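Local coordinates for fluorescence recovery protein (Synechocystis sp., PDB 4JDX) that accelerates conversion of the active orange carotenoid protein back to its resting form, helping phycobilisome fluorescence recover after photoprotective quenching, at residues Tyr31-Asp36 with Ala95-Phe100; Gln43-Gln48 with Trp56-Phe61; Asp70-Asp75 with Leu88-Val93. All blocks are in the same frame, centred on the assembly; numbering follows the deposited sequence.

Interaction 1: residues Tyr31-Asp36 with Ala95-Phe100; sequences YQRELD and AEELTF
The guanidinium of R33 and the carboxylate of E97 meet edge to edge, nearly coplanar, with 17° between their planes; E97 OE2 sits at the guanidinium edge, in its plane. This is an end-on bidentate salt bridge, a textbook pairing of arginine with a carboxylate, here joining helix 17-47 of an all-helical chain to the short 3-10 turn 95-97 that precedes helix 103-114. The two terminal nitrogens each take one oxygen. R33 NH2 gives the shorter bond, 2.8 Å to E97 OE2, with an angle of 167° at the hydrogen. R33 NH1 reaches E97 OE1 at 3.2 Å and is also well directed. Both oxygens accept through their syn lone pairs, the side on which each faces the other, a matched fork of donors and acceptors that would probably hinder either group from turning.

Long reach on both sides makes the bond possible. The CA atoms of R33 and E97 are 13.7 Å apart, and the side chains approach from opposite directions. R33 runs extended from CG to NE, its CG anti to the carbonyl carbon, while E97 is likewise stretched out beyond CG. With just these two residues in touch, the contact lies at the surface and, between these two segments, rests on polar geometry rather than on packed hydrocarbon.

Second partners tie the pair into its surroundings. R33 NH1 also donates to the backbone oxygen of L92, and E97 OE1 accepts from the backbone nitrogen of Q94, while the E97 side chain lies against L26 and K29 of helix 17-47. The longer of the two bonds thus joins the atoms that have a second partner each, R33 NH1 and E97 OE1.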
loop_
_atom_site.group_PDB
_atom_site.type_symbol
_atom_site.label_atom_id
_atom_site.label_comp_id
_atom_site.label_asym_id
_atom_site.label_seq_id
_atom_site.Cartn_x
_atom_site.Cartn_y
_atom_site.Cartn_z
ATOM N N TYR A 31 -15.020 -12.409 -7.309
ATOM C CA TYR A 31 -14.292 -11.149 -7.252
ATOM C C TYR A 31 -14.749 -10.325 -6.052
ATOM O O TYR A 31 -13.926 -9.802 -5.297
ATOM C CB TYR A 31 -14.498 -10.361 -8.549
ATOM C CG TYR A 31 -13.912 -8.967 -8.525
ATOM C CD1 TYR A 31 -12.544 -8.769 -8.420
ATOM C CD2 TYR A 31 -14.728 -7.849 -8.615
ATOM C CE1 TYR A 31 -12.007 -7.497 -8.399
ATOM C CE2 TYR A 31 -14.198 -6.576 -8.594
ATOM C CZ TYR A 31 -12.839 -6.407 -8.486
ATOM O OH TYR A 31 -12.313 -5.137 -8.468
ATOM N N GLN A 32 -16.061 -10.221 -5.873
ATOM C CA GLN A 32 -16.619 -9.486 -4.747
ATOM C C GLN A 32 -16.238 -10.150 -3.429
ATOM O O GLN A 32 -15.977 -9.469 -2.437
ATOM C CB GLN A 32 -18.139 -9.387 -4.874
ATOM C CG GLN A 32 -18.592 -8.505 -6.028
ATOM C CD GLN A 32 -18.213 -7.050 -5.831
ATOM O OE1 GLN A 32 -18.145 -6.566 -4.704
ATOM N NE2 GLN A 32 -17.958 -6.344 -6.928
ATOM N N ARG A 33 -16.194 -11.480 -3.425
ATOM C CA ARG A 33 -15.822 -12.219 -2.226
ATOM C C ARG A 33 -14.370 -11.933 -1.860
ATOM O O ARG A 33 -14.015 -11.875 -0.682
ATOM C CB ARG A 33 -16.010 -13.723 -2.432
ATOM C CG ARG A 33 -17.452 -14.170 -2.587
ATOM C CD ARG A 33 -17.569 -15.650 -2.295
ATOM N NE ARG A 33 -18.948 -16.135 -2.344
ATOM C CZ ARG A 33 -19.419 -17.020 -3.220
ATOM N NH1 ARG A 33 -18.641 -17.548 -4.154
ATOM N NH2 ARG A 33 -20.689 -17.385 -3.158
ATOM N N GLU A 34 -13.530 -11.759 -2.875
ATOM C CA GLU A 34 -12.115 -11.515 -2.649
ATOM C C GLU A 34 -11.891 -10.103 -2.109
ATOM O O GLU A 34 -10.987 -9.875 -1.306
ATOM C CB GLU A 34 -11.315 -11.722 -3.935
ATOM C CG GLU A 34 -9.818 -11.733 -3.707
ATOM C CD GLU A 34 -9.037 -12.218 -4.909
ATOM O OE1 GLU A 34 -9.558 -12.128 -6.041
ATOM O OE2 GLU A 34 -7.897 -12.693 -4.718
ATOM N N LEU A 35 -12.716 -9.160 -2.555
ATOM C CA LEU A 35 -12.659 -7.798 -2.045
ATOM C C LEU A 35 -12.997 -7.780 -0.562
ATOM O O LEU A 35 -12.317 -7.133 0.234
ATOM C CB LEU A 35 -13.638 -6.895 -2.795
ATOM C CG LEU A 35 -13.393 -6.690 -4.291
ATOM C CD1 LEU A 35 -14.446 -5.743 -4.866
ATOM C CD2 LEU A 35 -11.982 -6.176 -4.559
ATOM N N ASP A 36 -14.055 -8.496 -0.198
ATOM C CA ASP A 36 -14.498 -8.553 1.188
ATOM C C ASP A 36 -13.409 -9.130 2.085
ATOM O O ASP A 36 -13.134 -8.600 3.163
ATOM C CB ASP A 36 -15.779 -9.381 1.305
ATOM C CG ASP A 36 -16.992 -8.656 0.757
ATOM O OD1 ASP A 36 -16.964 -7.409 0.695
ATOM O OD2 ASP A 36 -17.976 -9.329 0.391
ATOM N N ALA A 95 -17.941 -25.615 -4.806
ATOM C CA ALA A 95 -18.108 -26.650 -5.822
ATOM C C ALA A 95 -19.545 -26.691 -6.335
ATOM O O ALA A 95 -19.786 -26.970 -7.510
ATOM C CB ALA A 95 -17.717 -28.003 -5.251
ATOM N N GLU A 96 -20.493 -26.396 -5.452
ATOM C CA GLU A 96 -21.911 -26.463 -5.791
ATOM C C GLU A 96 -22.288 -25.399 -6.823
ATOM O O GLU A 96 -23.319 -25.503 -7.486
ATOM C CB GLU A 96 -22.771 -26.298 -4.532
ATOM C CG GLU A 96 -22.411 -27.247 -3.394
ATOM C CD GLU A 96 -21.348 -26.676 -2.472
ATOM O OE1 GLU A 96 -20.205 -27.182 -2.495
ATOM O OE2 GLU A 96 -21.654 -25.719 -1.728
ATOM N N GLU A 97 -21.441 -24.384 -6.958
ATOM C CA GLU A 97 -21.701 -23.273 -7.870
ATOM C C GLU A 97 -21.203 -23.566 -9.286
ATOM O O GLU A 97 -21.308 -22.717 -10.174
ATOM C CB GLU A 97 -21.042 -21.999 -7.333
ATOM C CG GLU A 97 -21.607 -21.536 -6.000
ATOM C CD GLU A 97 -20.878 -20.337 -5.427
ATOM O OE1 GLU A 97 -19.660 -20.202 -5.668
ATOM O OE2 GLU A 97 -21.528 -19.525 -4.735
ATOM N N LEU A 98 -20.673 -24.769 -9.493
ATOM C CA LEU A 98 -20.123 -25.162 -10.787
ATOM C C LEU A 98 -21.069 -26.067 -11.574
ATOM O O LEU A 98 -20.741 -26.508 -12.674
ATOM C CB LEU A 98 -18.796 -25.893 -10.581
ATOM C CG LEU A 98 -17.690 -25.078 -9.911
ATOM C CD1 LEU A 98 -16.511 -25.976 -9.554
ATOM C CD2 LEU A 98 -17.259 -23.934 -10.819
ATOM N N THR A 99 -22.246 -26.328 -11.015
ATOM C CA THR A 99 -23.156 -27.326 -11.568
ATOM C C THR A 99 -23.826 -26.892 -12.873
ATOM O O THR A 99 -24.559 -27.670 -13.482
ATOM C CB THR A 99 -24.257 -27.687 -10.555
ATOM O OG1 THR A 99 -25.044 -26.524 -10.271
ATOM C CG2 THR A 99 -23.650 -28.224 -9.264
ATOM N N PHE A 100 -23.581 -25.656 -13.302
ATOM C CA PHE A 100 -24.112 -25.181 -14.576
ATOM C C PHE A 100 -23.187 -25.623 -15.707
ATOM O O PHE A 100 -23.570 -25.619 -16.878
ATOM C CB PHE A 100 -24.267 -23.657 -14.574
ATOM C CG PHE A 100 -22.960 -22.912 -14.545
ATOM C CD1 PHE A 100 -22.312 -22.577 -15.721
ATOM C CD2 PHE A 100 -22.379 -22.549 -13.345
ATOM C CE1 PHE A 100 -21.112 -21.897 -15.698
ATOM C CE2 PHE A 100 -21.178 -21.869 -13.319
ATOM C CZ PHE A 100 -20.544 -21.543 -14.494
#

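Interaction 2: residues Gln43-Gln48 with Trp56-Phe61; sequences QAQASQ and WKLHDF
Helix segments 43-47 and 56-61 run antiparallel, at 164° with their axes 10.3 Å apart at closest approach, and bring the CA atoms of Q45 and L58 within 7.2 Å. They belong to helices 17-47 and 53-70, which follow each other in the chain and form a helical hairpin; the contact lies near its turn. Q45 carries much of the packing with its hydrocarbon and the body of its amide. L58 CD1 presses against this side chain, 3.5 Å from Q45 CD and nearly as close to Q45 CG, while Q45 NE2 rests beside the CA of L58. The meeting is one of van der Waals contact, since no hydrogen bond crosses between the segments.

The far end of the amide leans over the neighbouring aromatic ring. Q45 OE1 stands 3.8 Å above one face of F61, displaced toward the rim near CD2, and the amide is turned 45° from the ring plane. It gets there because CG of Q45 is tucked between the backbone N and the carbonyl carbon (chi1 64°), with the chain extended beyond. An alanine here would take away the amide and CG, and is likely to leave L58 CD1 without its main neighbour on 43-48 and F61 without the oxygen over its face.

F61 also packs on L38, T41 and V42, earlier on that helix, so its ring lies against helix 17-47 at several points. Farther toward the turn, A46 serves two contacts: within the hairpin it meets L58, and it packs on A46 of the second subunit, where its backbone oxygen receives a weak hydrogen bond from Q43 of that subunit. The two methyls of L58 thus divide their work, CD1 going to Q45 while CD2 touches A46 CB at 4.0 Å.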
loop_
_atom_site.group_PDB
_atom_site.type_symbol
_atom_site.label_atom_id
_atom_site.label_comp_id
_atom_site.label_asym_id
_atom_site.label_seq_id
_atom_site.Cartn_x
_atom_site.Cartn_y
_atom_site.Cartn_z
ATOM N N GLN A 43 -7.899 -4.239 7.008
ATOM C CA GLN A 43 -8.477 -3.502 8.121
ATOM C C GLN A 43 -7.964 -4.056 9.444
ATOM O O GLN A 43 -7.910 -3.345 10.449
ATOM C CB GLN A 43 -10.004 -3.600 8.073
ATOM C CG GLN A 43 -10.718 -2.275 8.258
ATOM C CD GLN A 43 -12.156 -2.318 7.779
ATOM O OE1 GLN A 43 -12.666 -3.372 7.407
ATOM N NE2 GLN A 43 -12.815 -1.168 7.782
ATOM N N ALA A 44 -7.571 -5.325 9.428
ATOM C CA ALA A 44 -7.169 -6.024 10.642
ATOM C C ALA A 44 -5.700 -5.775 10.963
ATOM O O ALA A 44 -5.366 -5.316 12.056
ATOM C CB ALA A 44 -7.435 -7.519 10.496
ATOM N N GLN A 45 -4.825 -6.068 10.006
ATOM C CA GLN A 45 -3.389 -5.965 10.236
ATOM C C GLN A 45 -2.933 -4.506 10.260
ATOM O O GLN A 45 -1.761 -4.217 10.501
ATOM C CB GLN A 45 -2.605 -6.765 9.189
ATOM C CG GLN A 45 -2.756 -6.270 7.766
ATOM C CD GLN A 45 -1.887 -7.036 6.783
ATOM O OE1 GLN A 45 -2.392 -7.743 5.911
ATOM N NE2 GLN A 45 -0.573 -6.892 6.916
ATOM N N ALA A 46 -3.871 -3.596 10.018
ATOM C CA ALA A 46 -3.603 -2.167 10.109
ATOM C C ALA A 46 -3.858 -1.685 11.534
ATOM O O ALA A 46 -3.209 -0.752 12.009
ATOM C CB ALA A 46 -4.473 -1.401 9.121
ATOM N N SER A 47 -4.808 -2.327 12.210
ATOM C CA SER A 47 -5.116 -2.011 13.602
ATOM C C SER A 47 -4.118 -2.691 14.535
ATOM O O SER A 47 -3.958 -2.291 15.688
ATOM C CB SER A 47 -6.542 -2.448 13.954
ATOM O OG SER A 47 -6.671 -3.859 13.948
ATOM N N GLN A 48 -3.448 -3.718 14.021
ATOM C CA GLN A 48 -2.465 -4.462 14.798
ATOM C C GLN A 48 -1.077 -3.860 14.627
ATOM O O GLN A 48 -0.093 -4.390 15.143
ATOM C CB GLN A 48 -2.446 -5.928 14.362
ATOM C CG GLN A 48 -3.741 -6.670 14.630
ATOM C CD GLN A 48 -3.676 -8.124 14.202
ATOM O OE1 GLN A 48 -2.766 -8.856 14.589
ATOM N NE2 GLN A 48 -4.642 -8.547 13.393
ATOM N N TRP A 56 4.865 -1.107 6.332
ATOM C CA TRP A 56 5.490 -1.366 5.039
ATOM C C TRP A 56 5.170 -2.779 4.559
ATOM O O TRP A 56 5.039 -3.021 3.359
ATOM C CB TRP A 56 7.006 -1.162 5.118
ATOM C CG TRP A 56 7.417 0.233 5.521
ATOM C CD1 TRP A 56 8.309 0.577 6.495
ATOM C CD2 TRP A 56 6.944 1.466 4.962
ATOM N NE1 TRP A 56 8.425 1.943 6.574
ATOM C CE2 TRP A 56 7.596 2.512 5.644
ATOM C CE3 TRP A 56 6.034 1.786 3.951
ATOM C CZ2 TRP A 56 7.367 3.854 5.347
ATOM C CZ3 TRP A 56 5.809 3.117 3.659
ATOM C CH2 TRP A 56 6.473 4.134 4.354
ATOM N N LYS A 57 5.044 -3.708 5.500
ATOM C CA LYS A 57 4.648 -5.073 5.176
ATOM C C LYS A 57 3.237 -5.068 4.608
ATOM O O LYS A 57 2.943 -5.762 3.635
ATOM C CB LYS A 57 4.694 -5.956 6.421
ATOM C CG LYS A 57 6.092 -6.262 6.913
ATOM C CD LYS A 57 6.064 -7.259 8.056
ATOM C CE LYS A 57 7.434 -7.421 8.689
ATOM N NZ LYS A 57 7.777 -6.258 9.549
ATOM N N LEU A 58 2.370 -4.276 5.230
ATOM C CA LEU A 58 0.994 -4.129 4.775
ATOM C C LEU A 58 0.978 -3.538 3.377
ATOM O O LEU A 58 0.227 -3.976 2.506
ATOM C CB LEU A 58 0.221 -3.216 5.725
ATOM C CG LEU A 58 -1.154 -2.756 5.234
ATOM C CD1 LEU A 58 -2.103 -3.943 5.073
ATOM C CD2 LEU A 58 -1.726 -1.709 6.181
ATOM N N HIS A 59 1.815 -2.530 3.171
ATOM C CA HIS A 59 1.929 -1.887 1.873
ATOM C C HIS A 59 2.332 -2.891 0.799
ATOM O O HIS A 59 1.754 -2.918 -0.288
ATOM C CB HIS A 59 2.958 -0.765 1.933
ATOM C CG HIS A 59 3.237 -0.141 0.602
ATOM N ND1 HIS A 59 2.317 0.642 -0.055
ATOM C CD2 HIS A 59 4.328 -0.200 -0.197
ATOM C CE1 HIS A 59 2.833 1.050 -1.203
ATOM N NE2 HIS A 59 4.049 0.554 -1.313
ATOM N N ASP A 60 3.327 -3.716 1.111
ATOM C CA ASP A 60 3.808 -4.724 0.176
ATOM C C ASP A 60 2.690 -5.704 -0.151
ATOM O O ASP A 60 2.520 -6.116 -1.299
ATOM C CB ASP A 60 4.998 -5.480 0.770
ATOM C CG ASP A 60 6.211 -4.593 0.981
ATOM O OD1 ASP A 60 6.303 -3.536 0.321
ATOM O OD2 ASP A 60 7.075 -4.961 1.804
ATOM N N PHE A 61 1.931 -6.071 0.876
ATOM C CA PHE A 61 0.811 -6.993 0.731
ATOM C C PHE A 61 -0.238 -6.451 -0.241
ATOM O O PHE A 61 -0.672 -7.160 -1.148
ATOM C CB PHE A 61 0.180 -7.264 2.101
ATOM C CG PHE A 61 -1.098 -8.055 2.040
ATOM C CD1 PHE A 61 -1.074 -9.429 1.899
ATOM C CD2 PHE A 61 -2.324 -7.421 2.133
ATOM C CE1 PHE A 61 -2.249 -10.154 1.843
ATOM C CE2 PHE A 61 -3.499 -8.142 2.080
ATOM C CZ PHE A 61 -3.462 -9.509 1.935
#

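Interaction 3: residues Asp70-Asp75 with Leu88-Val93; sequences DGKYDD and LKEGLV
K72 NZ donates to E90 OE1 in a salt bridge that spans from the loop after helix 53-70 to the C-terminal end of helix 80-89. The separation of K72 NZ from E90 OE1, 2.5 Å, is doubtfully short; the approach is on the syn side of the oxygen. K72 starts with CG anti to the backbone N (chi1 171°) and bends at chi3 (-88°) on its way to the glutamate, which is extended beyond its own CG. The ammonium has further mates in E34 OE2 and E68 OE2, both salt bridges, and three carboxylates around one amine would probably favour its charged form. E90 OE2, the other oxygen, accepts from Q86 NE2, so each oxygen of the carboxylate has its own donor.

A Schellman motif caps the C-terminal end of helix 80-89, with G91, at positive phi, the first residue beyond it. In the loop, Y73 is the centre of an inverse gamma turn, with a weak bond from D74 N to K72 O.

The tyrosine hydroxyl is held chiefly from outside the two segments, by a hydrogen bond with E34 OE1. E34 thus engages the two neighbours K72 and Y73 with its two oxygens. Against these polar ends lies one apolar group: L92 CD1 is 3.9 Å from K72 NZ and equally far from Y73 OH.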
loop_
_atom_site.group_PDB
_atom_site.type_symbol
_atom_site.label_atom_id
_atom_site.label_comp_id
_atom_site.label_asym_id
_atom_site.label_seq_id
_atom_site.Cartn_x
_atom_site.Cartn_y
_atom_site.Cartn_z
ATOM N N ASP A 70 -5.819 -7.932 -10.381
ATOM C CA ASP A 70 -5.980 -7.246 -11.657
ATOM C C ASP A 70 -6.008 -8.230 -12.824
ATOM O O ASP A 70 -6.691 -7.999 -13.822
ATOM C CB ASP A 70 -4.849 -6.235 -11.869
ATOM C CG ASP A 70 -4.999 -4.994 -11.006
ATOM O OD1 ASP A 70 -6.125 -4.713 -10.546
ATOM O OD2 ASP A 70 -3.985 -4.295 -10.797
ATOM N N GLY A 71 -5.274 -9.332 -12.692
ATOM C CA GLY A 71 -5.140 -10.287 -13.778
ATOM C C GLY A 71 -5.583 -11.698 -13.430
ATOM O O GLY A 71 -5.330 -12.633 -14.189
ATOM N N LYS A 72 -6.256 -11.857 -12.294
ATOM C CA LYS A 72 -6.641 -13.184 -11.817
ATOM C C LYS A 72 -7.851 -13.755 -12.553
ATOM O O LYS A 72 -7.924 -14.959 -12.797
ATOM C CB LYS A 72 -6.937 -13.154 -10.314
ATOM C CG LYS A 72 -7.542 -14.449 -9.794
ATOM C CD LYS A 72 -7.892 -14.363 -8.322
ATOM C CE LYS A 72 -6.718 -14.751 -7.447
ATOM N NZ LYS A 72 -7.145 -15.002 -6.047
ATOM N N TYR A 73 -8.800 -12.893 -12.900
ATOM C CA TYR A 73 -10.059 -13.343 -13.485
ATOM C C TYR A 73 -10.009 -13.347 -15.008
ATOM O O TYR A 73 -10.719 -12.595 -15.673
ATOM C CB TYR A 73 -11.212 -12.482 -12.962
ATOM C CG TYR A 73 -11.383 -12.632 -11.467
ATOM C CD1 TYR A 73 -12.168 -13.647 -10.937
ATOM C CD2 TYR A 73 -10.728 -11.786 -10.583
ATOM C CE1 TYR A 73 -12.314 -13.802 -9.575
ATOM C CE2 TYR A 73 -10.869 -11.935 -9.217
ATOM C CZ TYR A 73 -11.663 -12.946 -8.720
ATOM O OH TYR A 73 -11.812 -13.106 -7.361
ATOM N N ASP A 74 -9.161 -14.220 -15.545
ATOM C CA ASP A 74 -8.970 -14.347 -16.981
ATOM C C ASP A 74 -9.947 -15.376 -17.550
ATOM O O ASP A 74 -9.910 -16.549 -17.178
ATOM C CB ASP A 74 -7.528 -14.771 -17.263
ATOM C CG ASP A 74 -7.169 -14.685 -18.727
ATOM O OD1 ASP A 74 -8.070 -14.444 -19.557
ATOM O OD2 ASP A 74 -5.977 -14.868 -19.052
ATOM N N ASP A 75 -10.814 -14.934 -18.456
ATOM C CA ASP A 75 -11.885 -15.782 -18.975
ATOM C C ASP A 75 -11.484 -16.503 -20.259
ATOM O O ASP A 75 -12.304 -17.187 -20.874
ATOM C CB ASP A 75 -13.141 -14.943 -19.231
ATOM C CG ASP A 75 -12.990 -14.015 -20.418
ATOM O OD1 ASP A 75 -14.016 -13.680 -21.045
ATOM O OD2 ASP A 75 -11.847 -13.622 -20.729
ATOM N N LEU A 88 -11.538 -22.203 -6.497
ATOM C CA LEU A 88 -12.094 -23.259 -5.663
ATOM C C LEU A 88 -11.135 -23.586 -4.527
ATOM O O LEU A 88 -11.545 -23.763 -3.378
ATOM C CB LEU A 88 -12.340 -24.509 -6.503
ATOM C CG LEU A 88 -12.965 -25.700 -5.779
ATOM C CD1 LEU A 88 -14.372 -25.368 -5.297
ATOM C CD2 LEU A 88 -12.971 -26.907 -6.698
ATOM N N LYS A 89 -9.851 -23.658 -4.858
ATOM C CA LYS A 89 -8.822 -23.940 -3.869
ATOM C C LYS A 89 -8.741 -22.812 -2.844
ATOM O O LYS A 89 -8.473 -23.049 -1.666
ATOM C CB LYS A 89 -7.468 -24.119 -4.555
ATOM C CG LYS A 89 -6.422 -24.773 -3.673
ATOM C CD LYS A 89 -5.076 -24.849 -4.362
ATOM C CE LYS A 89 -4.057 -25.541 -3.476
ATOM N NZ LYS A 89 -2.668 -25.325 -3.958
ATOM N N GLU A 90 -8.979 -21.586 -3.302
ATOM C CA GLU A 90 -8.902 -20.409 -2.444
ATOM C C GLU A 90 -10.219 -20.142 -1.715
ATOM O O GLU A 90 -10.314 -19.210 -0.916
ATOM C CB GLU A 90 -8.507 -19.181 -3.267
ATOM C CG GLU A 90 -7.083 -19.215 -3.800
ATOM C CD GLU A 90 -6.736 -17.983 -4.610
ATOM O OE1 GLU A 90 -7.588 -17.078 -4.712
ATOM O OE2 GLU A 90 -5.610 -17.919 -5.146
ATOM N N GLY A 91 -11.235 -20.955 -1.993
ATOM C CA GLY A 91 -12.515 -20.824 -1.320
ATOM C C GLY A 91 -13.341 -19.652 -1.824
ATOM O O GLY A 91 -14.296 -19.233 -1.167
ATOM N N LEU A 92 -12.977 -19.126 -2.989
ATOM C CA LEU A 92 -13.682 -17.988 -3.574
ATOM C C LEU A 92 -14.923 -18.430 -4.348
ATOM O O LEU A 92 -15.807 -17.624 -4.637
ATOM C CB LEU A 92 -12.740 -17.185 -4.474
ATOM C CG LEU A 92 -11.630 -16.447 -3.716
ATOM C CD1 LEU A 92 -10.704 -15.706 -4.671
ATOM C CD2 LEU A 92 -12.228 -15.491 -2.693
ATOM N N VAL A 93 -14.978 -19.715 -4.685
ATOM C CA VAL A 93 -16.201 -20.315 -5.201
ATOM C C VAL A 93 -16.418 -21.675 -4.550
ATOM O O VAL A 93 -15.462 -22.347 -4.156
ATOM C CB VAL A 93 -16.167 -20.490 -6.735
ATOM C CG1 VAL A 93 -15.903 -19.152 -7.418
ATOM C CG2 VAL A 93 -15.129 -21.534 -7.138
#

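Interactions 1 and 3 are surface contacts built on charge, whereas interaction 2 is partly buried and depends on van der Waals packing, part of it by a glutamine side chain, without a crossing hydrogen bond. Interactions 1 and 2 both use helix 17-47, yet their centres lie 26 Å apart: one ties the middle of that helix to the loop before helix 103-114, the other its end to helix 53-70, close to the second subunit. Interactions 1 and 3 are neighbours, with centres about 8 Å apart, and they touch, chiefly through E34. Residues 31-36 thus send R33 to one loop and E34 to another, linking the two polar sites.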